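Local coordinates for protein transcriptional regulator (GntR family) (Enterococcus faecalis, PDB 3DDV) that probably regulates transcription as a GntR-family repressor or activator, its UTRA domain being the part expected to sense a small-molecule effector, at residues E38-A43 with E102-K107; R116-F121 with F127-T132. One frame throughout, in Å; residues are numbered along the deposited sequence.

Contact 1. Residues E38-A43 with E102-K107; sequences ERIRFA and EYLEIK
Ile-40 packs against Tyr-103 and Leu-104 in a small apolar helix-on-sheet contact within the UTRA domain, where the C-terminal end of helix 98-104 lies over strand 34-43 of the antiparallel sheet. Only 180 Å² is buried in all and no hydrogen bond crosses, so the join rests on van der Waals contact. Ile-40 has CG1 anti to its carbonyl carbon (chi1 -48°), and with the chain extended beyond it (chi2 178°) the end methyl reaches the helix: CD1 lies 3.7 Å from Tyr-103 CB. The two side chains cross at about a right angle, and the methyl meets the root of the tyrosine, approaching its ring obliquely. The other branch leads to Leu-104, with Ile-40 CG2 4.4 Å from Leu-104 CD2. The Tyr-103 ring also meets that of Phe-50, on the neighbouring strand 46-56, with the planes almost parallel. Directly after Leu-104 the helix ends in a Schellman motif, Glu-105 taking a positive phi of 60°; the carbonyl of Leu-104 is bonded by Arg-138. The end methyl of Ile-40 also lies beside the backbone carbonyl of Tyr-103, Ile-40 CD1 being 3.7 Å from Tyr-103 O.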
ATOM      1  N   GLU B  38      34.353  -1.267  11.820  1.00 51.66           N
ATOM      2  CA  GLU B  38      33.513  -2.445  11.656  1.00 52.46           C
ATOM      3  C   GLU B  38      33.463  -3.124  12.984  1.00 53.53           C
ATOM      4  O   GLU B  38      34.493  -3.218  13.652  1.00 53.65           O
ATOM      5  CB  GLU B  38      34.147  -3.412  10.692  1.00 52.43           C
ATOM      6  CG  GLU B  38      33.974  -2.997   9.289  1.00 54.18           C
ATOM      7  CD  GLU B  38      34.735  -3.834   8.314  1.00 54.07           C
ATOM      8  OE1 GLU B  38      35.371  -4.844   8.698  1.00 55.92           O
ATOM      9  OE2 GLU B  38      34.694  -3.443   7.150  1.00 57.93           O
ATOM     10  N   ARG B  39      32.308  -3.657  13.340  1.00 54.36           N
ATOM     11  CA  ARG B  39      32.084  -4.061  14.705  1.00 56.22           C
ATOM     12  C   ARG B  39      31.020  -5.164  14.783  1.00 55.31           C
ATOM     13  O   ARG B  39      30.020  -5.088  14.100  1.00 54.64           O
ATOM     14  CB  ARG B  39      31.639  -2.798  15.425  1.00 56.60           C
ATOM     15  CG  ARG B  39      31.412  -2.896  16.882  1.00 59.42           C
ATOM     16  CD  ARG B  39      30.053  -2.241  17.300  1.00 61.15           C
ATOM     17  NE  ARG B  39      30.048  -0.772  17.197  1.00 64.98           N
ATOM     18  CZ  ARG B  39      30.575   0.061  18.105  1.00 66.66           C
ATOM     19  NH1 ARG B  39      31.175  -0.395  19.208  1.00 63.65           N
ATOM     20  NH2 ARG B  39      30.502   1.374  17.888  1.00 68.83           N
ATOM     21  N   ILE B  40      31.284  -6.205  15.572  1.00 55.53           N
ATOM     22  CA  ILE B  40      30.288  -7.247  15.929  1.00 55.67           C
ATOM     23  C   ILE B  40      29.829  -7.048  17.388  1.00 55.60           C
ATOM     24  O   ILE B  40      30.642  -6.804  18.253  1.00 54.08           O
ATOM     25  CB  ILE B  40      30.877  -8.671  15.774  1.00 55.53           C
ATOM     26  CG1 ILE B  40      31.585  -8.810  14.422  1.00 54.13           C
ATOM     27  CG2 ILE B  40      29.795  -9.690  15.891  1.00 55.36           C
ATOM     28  CD1 ILE B  40      32.223 -10.125  14.182  1.00 53.68           C
ATOM     29  N   ARG B  41      28.525  -7.124  17.630  1.00 57.05           N
ATOM     30  CA  ARG B  41      27.942  -7.116  18.994  1.00 58.60           C
ATOM     31  C   ARG B  41      27.285  -8.450  19.284  1.00 58.53           C
ATOM     32  O   ARG B  41      26.742  -9.112  18.396  1.00 57.81           O
ATOM     33  CB  ARG B  41      26.905  -5.997  19.177  1.00 58.57           C
ATOM     34  CG  ARG B  41      27.464  -4.620  18.762  1.00 61.65           C
ATOM     35  CD  ARG B  41      26.512  -3.406  19.012  1.00 62.04           C
ATOM     36  NE  ARG B  41      26.708  -2.921  20.382  1.00 66.00           N
ATOM     37  CZ  ARG B  41      27.460  -1.878  20.770  1.00 65.44           C
ATOM     38  NH1 ARG B  41      28.088  -1.071  19.901  1.00 64.96           N
ATOM     39  NH2 ARG B  41      27.561  -1.635  22.069  1.00 64.12           N
ATOM     40  N   PHE B  42      27.343  -8.810  20.559  1.00 59.74           N
ATOM     41  CA  PHE B  42      26.943 -10.126  21.075  1.00 60.45           C
ATOM     42  C   PHE B  42      25.896  -9.928  22.146  1.00 60.81           C
ATOM     43  O   PHE B  42      25.954  -8.952  22.854  1.00 61.17           O
ATOM     44  CB  PHE B  42      28.169 -10.823  21.714  1.00 60.37           C
ATOM     45  CG  PHE B  42      29.314 -11.042  20.753  1.00 60.19           C
ATOM     46  CD1 PHE B  42      29.389 -12.202  19.991  1.00 59.24           C
ATOM     47  CD2 PHE B  42      30.286 -10.072  20.584  1.00 59.82           C
ATOM     48  CE1 PHE B  42      30.420 -12.402  19.093  1.00 59.71           C
ATOM     49  CE2 PHE B  42      31.324 -10.265  19.689  1.00 60.33           C
ATOM     50  CZ  PHE B  42      31.387 -11.436  18.935  1.00 60.00           C
ATOM     51  N   ALA B  43      24.932 -10.837  22.242  1.00 61.79           N
ATOM     52  CA  ALA B  43      24.099 -10.999  23.439  1.00 62.22           C
ATOM     53  C   ALA B  43      24.345 -12.434  23.898  1.00 63.17           C
ATOM     54  O   ALA B  43      24.317 -13.383  23.085  1.00 63.19           O
ATOM     55  CB  ALA B  43      22.601 -10.758  23.159  1.00 61.58           C
ATOM     56  N   GLU B 102      30.358 -15.841   8.407  1.00 62.42           N
ATOM     57  CA  GLU B 102      31.475 -16.178   9.304  1.00 63.31           C
ATOM     58  C   GLU B 102      31.385 -15.324  10.527  1.00 62.80           C
ATOM     59  O   GLU B 102      31.425 -15.838  11.620  1.00 62.23           O
ATOM     60  CB  GLU B 102      32.852 -15.915   8.727  1.00 63.78           C
ATOM     61  CG  GLU B 102      33.226 -16.596   7.388  1.00 66.53           C
ATOM     62  CD  GLU B 102      34.674 -16.223   6.960  1.00 66.96           C
ATOM     63  OE1 GLU B 102      35.550 -16.211   7.892  1.00 71.08           O
ATOM     64  OE2 GLU B 102      34.917 -15.937   5.737  1.00 68.24           O
ATOM     65  N   TYR B 103      31.259 -14.011  10.334  1.00 62.90           N
ATOM     66  CA  TYR B 103      31.194 -13.063  11.469  1.00 62.73           C
ATOM     67  C   TYR B 103      30.011 -13.274  12.409  1.00 62.42           C
ATOM     68  O   TYR B 103      30.119 -13.100  13.616  1.00 62.16           O
ATOM     69  CB  TYR B 103      31.072 -11.628  10.978  1.00 62.49           C
ATOM     70  CG  TYR B 103      32.272 -11.032  10.307  1.00 62.53           C
ATOM     71  CD1 TYR B 103      33.566 -11.246  10.796  1.00 63.11           C
ATOM     72  CD2 TYR B 103      32.111 -10.172   9.218  1.00 61.89           C
ATOM     73  CE1 TYR B 103      34.673 -10.670  10.180  1.00 61.14           C
ATOM     74  CE2 TYR B 103      33.198  -9.603   8.604  1.00 62.30           C
ATOM     75  CZ  TYR B 103      34.467  -9.857   9.102  1.00 62.08           C
ATOM     76  OH  TYR B 103      35.515  -9.271   8.497  1.00 63.69           O
ATOM     77  N   LEU B 104      28.852 -13.571  11.855  1.00 62.63           N
ATOM     78  CA  LEU B 104      27.675 -13.699  12.695  1.00 62.76           C
ATOM     79  C   LEU B 104      27.435 -15.147  13.109  1.00 62.85           C
ATOM     80  O   LEU B 104      26.534 -15.435  13.859  1.00 62.42           O
ATOM     81  CB  LEU B 104      26.474 -13.086  11.988  1.00 62.29           C
ATOM     82  CG  LEU B 104      26.486 -11.557  11.928  1.00 60.70           C
ATOM     83  CD1 LEU B 104      25.308 -11.068  11.154  1.00 59.52           C
ATOM     84  CD2 LEU B 104      26.410 -10.977  13.307  1.00 61.29           C
ATOM     85  N   GLU B 105      28.286 -16.057  12.654  1.00 63.87           N
ATOM     86  CA  GLU B 105      28.179 -17.457  13.059  1.00 64.37           C
ATOM     87  C   GLU B 105      26.826 -17.971  12.642  1.00 64.54           C
ATOM     88  O   GLU B 105      26.054 -18.409  13.485  1.00 63.71           O
ATOM     89  CB  GLU B 105      28.338 -17.612  14.574  1.00 64.45           C
ATOM     90  CG  GLU B 105      29.431 -16.757  15.114  1.00 64.99           C
ATOM     91  CD  GLU B 105      30.015 -17.263  16.389  1.00 65.13           C
ATOM     92  OE1 GLU B 105      29.310 -17.461  17.398  1.00 68.92           O
ATOM     93  OE2 GLU B 105      31.225 -17.439  16.384  1.00 67.31           O
ATOM     94  N   ILE B 106      26.555 -17.862  11.339  1.00 64.94           N
ATOM     95  CA  ILE B 106      25.353 -18.392  10.710  1.00 65.25           C
ATOM     96  C   ILE B 106      25.825 -18.838   9.343  1.00 65.80           C
ATOM     97  O   ILE B 106      27.040 -18.799   9.099  1.00 65.53           O
ATOM     98  CB  ILE B 106      24.227 -17.327  10.633  1.00 65.36           C
ATOM     99  CG1 ILE B 106      24.657 -16.142   9.748  1.00 65.59           C
ATOM    100  CG2 ILE B 106      23.840 -16.868  12.051  1.00 63.53           C
ATOM    101  CD1 ILE B 106      23.735 -14.958   9.835  1.00 64.73           C
ATOM    102  N   LYS B 107      24.894 -19.232   8.459  1.00 66.52           N
ATOM    103  CA  LYS B 107      25.236 -19.806   7.127  1.00 66.94           C
ATOM    104  C   LYS B 107      25.038 -18.826   5.969  1.00 66.62           C
ATOM    105  O   LYS B 107      24.082 -18.058   6.023  1.00 66.80           O
ATOM    106  CB  LYS B 107      24.351 -21.040   6.864  1.00 67.40           C
ATOM    107  CG  LYS B 107      24.254 -22.041   8.064  1.00 69.02           C
ATOM    108  CD  LYS B 107      24.163 -23.567   7.618  1.00 69.15           C
ATOM    109  CE  LYS B 107      24.613 -24.578   8.745  1.00 69.46           C
ATOM    110  NZ  LYS B 107      23.532 -24.927   9.726  1.00 70.41           N
TER

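Contact 2. Residues R116-F121 with F127-T132; sequences RQVSYF and FEYVRT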
ATOM      1  N   ARG B 116      20.425   0.680   7.134  1.00 49.80           N
ATOM      2  CA  ARG B 116      21.372   1.693   6.812  1.00 49.49           C
ATOM      3  C   ARG B 116      20.833   2.996   7.337  1.00 48.86           C
ATOM      4  O   ARG B 116      19.687   3.346   7.090  1.00 48.25           O
ATOM      5  CB  ARG B 116      21.488   1.829   5.303  1.00 49.87           C
ATOM      6  CG  ARG B 116      22.052   0.618   4.552  1.00 51.66           C
ATOM      7  CD  ARG B 116      22.615   1.126   3.315  1.00 56.96           C
ATOM      8  NE  ARG B 116      22.528   0.252   2.159  1.00 59.39           N
ATOM      9  CZ  ARG B 116      23.467  -0.612   1.813  1.00 62.41           C
ATOM     10  NH1 ARG B 116      24.575  -0.814   2.586  1.00 66.08           N
ATOM     11  NH2 ARG B 116      23.279  -1.305   0.705  1.00 60.95           N
ATOM     12  N   GLN B 117      21.704   3.770   7.953  1.00 48.71           N
ATOM     13  CA  GLN B 117      21.297   4.986   8.606  1.00 48.56           C
ATOM     14  C   GLN B 117      22.288   6.126   8.400  1.00 48.14           C
ATOM     15  O   GLN B 117      23.473   5.893   8.457  1.00 48.86           O
ATOM     16  CB  GLN B 117      21.212   4.659  10.056  1.00 48.45           C
ATOM     17  CG  GLN B 117      21.530   5.768  10.984  1.00 50.00           C
ATOM     18  CD  GLN B 117      21.161   5.372  12.422  1.00 49.66           C
ATOM     19  OE1 GLN B 117      20.158   4.682  12.689  1.00 49.02           O
ATOM     20  NE2 GLN B 117      22.010   5.762  13.335  1.00 52.07           N
ATOM     21  N   VAL B 118      21.782   7.335   8.139  1.00 47.34           N
ATOM     22  CA  VAL B 118      22.549   8.577   8.241  1.00 46.98           C
ATOM     23  C   VAL B 118      22.018   9.441   9.385  1.00 47.59           C
ATOM     24  O   VAL B 118      20.818   9.582   9.526  1.00 48.49           O
ATOM     25  CB  VAL B 118      22.479   9.412   6.978  1.00 45.57           C
ATOM     26  CG1 VAL B 118      23.339  10.646   7.149  1.00 43.48           C
ATOM     27  CG2 VAL B 118      22.928   8.612   5.816  1.00 41.77           C
ATOM     28  N   SER B 119      22.907  10.029  10.172  1.00 48.06           N
ATOM     29  CA  SER B 119      22.517  10.857  11.289  1.00 48.99           C
ATOM     30  C   SER B 119      23.141  12.211  11.113  1.00 50.78           C
ATOM     31  O   SER B 119      24.256  12.341  10.579  1.00 51.04           O
ATOM     32  CB  SER B 119      23.015  10.283  12.613  1.00 49.20           C
ATOM     33  OG  SER B 119      22.541   8.972  12.806  1.00 49.66           O
ATOM     34  N   TYR B 120      22.436  13.225  11.597  1.00 52.36           N
ATOM     35  CA  TYR B 120      22.816  14.600  11.330  1.00 53.81           C
ATOM     36  C   TYR B 120      22.901  15.442  12.593  1.00 54.45           C
ATOM     37  O   TYR B 120      22.222  15.176  13.581  1.00 54.84           O
ATOM     38  CB  TYR B 120      21.777  15.233  10.403  1.00 53.34           C
ATOM     39  CG  TYR B 120      21.571  14.508   9.120  1.00 52.23           C
ATOM     40  CD1 TYR B 120      22.203  14.926   7.963  1.00 52.04           C
ATOM     41  CD2 TYR B 120      20.746  13.410   9.059  1.00 51.06           C
ATOM     42  CE1 TYR B 120      22.013  14.264   6.760  1.00 51.37           C
ATOM     43  CE2 TYR B 120      20.561  12.729   7.872  1.00 52.14           C
ATOM     44  CZ  TYR B 120      21.190  13.164   6.731  1.00 51.73           C
ATOM     45  OH  TYR B 120      21.003  12.488   5.560  1.00 53.17           O
ATOM     46  N   PHE B 121      23.693  16.503  12.550  1.00 55.53           N
ATOM     47  CA  PHE B 121      23.592  17.494  13.604  1.00 56.46           C
ATOM     48  C   PHE B 121      22.317  18.342  13.429  1.00 57.56           C
ATOM     49  O   PHE B 121      21.782  18.491  12.304  1.00 58.10           O
ATOM     50  CB  PHE B 121      24.847  18.379  13.656  1.00 56.48           C
ATOM     51  CG  PHE B 121      26.056  17.666  14.192  1.00 55.95           C
ATOM     52  CD1 PHE B 121      25.945  16.769  15.266  1.00 57.46           C
ATOM     53  CD2 PHE B 121      27.300  17.879  13.642  1.00 55.91           C
ATOM     54  CE1 PHE B 121      27.074  16.112  15.788  1.00 56.87           C
ATOM     55  CE2 PHE B 121      28.426  17.226  14.146  1.00 56.28           C
ATOM     56  CZ  PHE B 121      28.317  16.349  15.222  1.00 56.73           C
ATOM     57  N   PHE B 127      26.984  13.217  10.316  1.00 50.79           N
ATOM     58  CA  PHE B 127      28.116  12.801  11.081  1.00 49.66           C
ATOM     59  C   PHE B 127      28.290  11.295  11.159  1.00 49.26           C
ATOM     60  O   PHE B 127      29.202  10.822  11.809  1.00 50.61           O
ATOM     61  CB  PHE B 127      28.072  13.455  12.461  1.00 49.45           C
ATOM     62  CG  PHE B 127      27.031  12.907  13.362  1.00 49.09           C
ATOM     63  CD1 PHE B 127      27.298  11.796  14.145  1.00 49.51           C
ATOM     64  CD2 PHE B 127      25.786  13.515  13.463  1.00 48.80           C
ATOM     65  CE1 PHE B 127      26.330  11.280  15.001  1.00 50.25           C
ATOM     66  CE2 PHE B 127      24.818  13.010  14.305  1.00 49.82           C
ATOM     67  CZ  PHE B 127      25.074  11.882  15.082  1.00 49.75           C
ATOM     68  N   GLU B 128      27.483  10.535  10.455  1.00 48.37           N
ATOM     69  CA  GLU B 128      27.476   9.111  10.648  1.00 48.59           C
ATOM     70  C   GLU B 128      26.830   8.463   9.430  1.00 48.49           C
ATOM     71  O   GLU B 128      25.768   8.916   8.981  1.00 48.17           O
ATOM     72  CB  GLU B 128      26.616   8.842  11.860  1.00 48.53           C
ATOM     73  CG  GLU B 128      27.080   7.751  12.668  1.00 50.32           C
ATOM     74  CD  GLU B 128      26.145   7.385  13.860  1.00 50.97           C
ATOM     75  OE1 GLU B 128      24.871   7.598  13.820  1.00 48.10           O
ATOM     76  OE2 GLU B 128      26.751   6.802  14.814  1.00 55.33           O
ATOM     77  N   TYR B 129      27.439   7.419   8.881  1.00 47.88           N
ATOM     78  CA  TYR B 129      26.739   6.581   7.908  1.00 47.72           C
ATOM     79  C   TYR B 129      26.920   5.160   8.379  1.00 47.18           C
ATOM     80  O   TYR B 129      28.008   4.636   8.395  1.00 47.44           O
ATOM     81  CB  TYR B 129      27.345   6.768   6.523  1.00 47.75           C
ATOM     82  CG  TYR B 129      26.779   5.850   5.483  1.00 47.52           C
ATOM     83  CD1 TYR B 129      25.453   5.498   5.500  1.00 46.95           C
ATOM     84  CD2 TYR B 129      27.564   5.365   4.456  1.00 46.25           C
ATOM     85  CE1 TYR B 129      24.919   4.669   4.541  1.00 46.77           C
ATOM     86  CE2 TYR B 129      27.021   4.547   3.466  1.00 46.54           C
ATOM     87  CZ  TYR B 129      25.695   4.198   3.536  1.00 47.90           C
ATOM     88  OH  TYR B 129      25.131   3.363   2.604  1.00 49.08           O
ATOM     89  N   VAL B 130      25.862   4.539   8.820  1.00 47.14           N
ATOM     90  CA  VAL B 130      26.005   3.307   9.589  1.00 46.73           C
ATOM     91  C   VAL B 130      25.199   2.239   8.906  1.00 47.65           C
ATOM     92  O   VAL B 130      24.074   2.481   8.453  1.00 48.37           O
ATOM     93  CB  VAL B 130      25.578   3.506  11.090  1.00 46.73           C
ATOM     94  CG1 VAL B 130      25.848   2.251  11.914  1.00 42.42           C
ATOM     95  CG2 VAL B 130      26.313   4.726  11.678  1.00 43.30           C
ATOM     96  N   ARG B 131      25.796   1.073   8.752  1.00 48.01           N
ATOM     97  CA  ARG B 131      25.169   0.044   7.932  1.00 48.71           C
ATOM     98  C   ARG B 131      25.300  -1.214   8.746  1.00 48.75           C
ATOM     99  O   ARG B 131      26.426  -1.709   8.991  1.00 48.68           O
ATOM    100  CB  ARG B 131      25.887  -0.085   6.607  1.00 48.30           C
ATOM    101  CG  ARG B 131      25.914   1.230   5.825  1.00 50.13           C
ATOM    102  CD  ARG B 131      27.201   1.419   5.066  1.00 49.77           C
ATOM    103  NE  ARG B 131      28.142   2.196   5.831  1.00 50.32           N
ATOM    104  CZ  ARG B 131      29.380   2.471   5.425  1.00 49.41           C
ATOM    105  NH1 ARG B 131      29.865   2.007   4.301  1.00 49.10           N
ATOM    106  NH2 ARG B 131      30.160   3.192   6.177  1.00 51.37           N
ATOM    107  N   THR B 132      24.154  -1.681   9.216  1.00 48.37           N
ATOM    108  CA  THR B 132      24.126  -2.746  10.143  1.00 48.79           C
ATOM    109  C   THR B 132      23.389  -3.933   9.579  1.00 49.47           C
ATOM    110  O   THR B 132      22.375  -3.796   8.920  1.00 49.43           O
ATOM    111  CB  THR B 132      23.458  -2.304  11.369  1.00 48.55           C
ATOM    112  OG1 THR B 132      24.205  -1.232  11.918  1.00 47.19           O
ATOM    113  CG2 THR B 132      23.394  -3.445  12.339  1.00 49.57           C
TER
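Phe-121 and Phe-127 stack at one end of a beta hairpin in the UTRA domain, formed by the antiparallel strands 111-121 and 126-135, whose segments run at 164°. The stack is offset: ring centroids lie 4.8 Å apart and the planes differ by 15°. Phe-127 CD2 sits over one face of Phe-121, towards its rim, and Phe-127 CB adds a CH-pi contact to that ring. With CG held between the backbone N and the carbonyl carbon (chi1 72°), the Phe-127 ring swings across to the partner strand, bringing CZ 3.6 Å from Ser-119 CB and its edge to the backbone of Tyr-120.

Beyond the rings, Gln-117, Ser-119, Glu-128 and Val-130 share one face of the sheet. Glu-128 OE1 accepts a bond from Ser-119 OG at 2.9 Å and a weak one from Gln-117 NE2, the amide and carboxylate planes being well turned against each other. Tyr-73 OH of helix 72-80 bonds the same oxygen, so this buried carboxylate oxygen is held by two hydroxyls, with the amide as a weak third partner.

Arg-116, Val-118, Tyr-129 and Arg-131 occupy the opposite face. Arg-116 and Tyr-129 run side by side, pointing the same way, with Arg-116 CD 3.4 Å from Tyr-129 OH, while Val-118 CG2 packs obliquely on the tyrosine ring. Helix 20-26 also touches this tyrosine.

Gln-117 and Val-130 form a hydrogen-bonded pair through both backbones: Gln-117 N to Val-130 O measures 2.7 Å and Val-130 N to Gln-117 O 2.8 Å.

Contacts 1 and 2 are built on the same antiparallel sheet, their centres 20 Å apart and their nearest atoms about 7 Å apart. Contact 1 adds a helix to strand 34-43, whereas contact 2 pairs two adjacent strands nearer the centre of the folded chain (about 7 Å, against about 14 Å for contact 1, centre to centre). Strand 46-56 lies between strands 34-43 and 126-135 in the sheet order and spans the gap: Glu-51 on it forms a salt bridge with Arg-39 and takes a weak hydrogen bond from Thr-132. A bound magnesium ion lies about 3 Å from the side chain of Tyr-129 in contact 2, but about 10 Å from that of Glu-38 in contact 1.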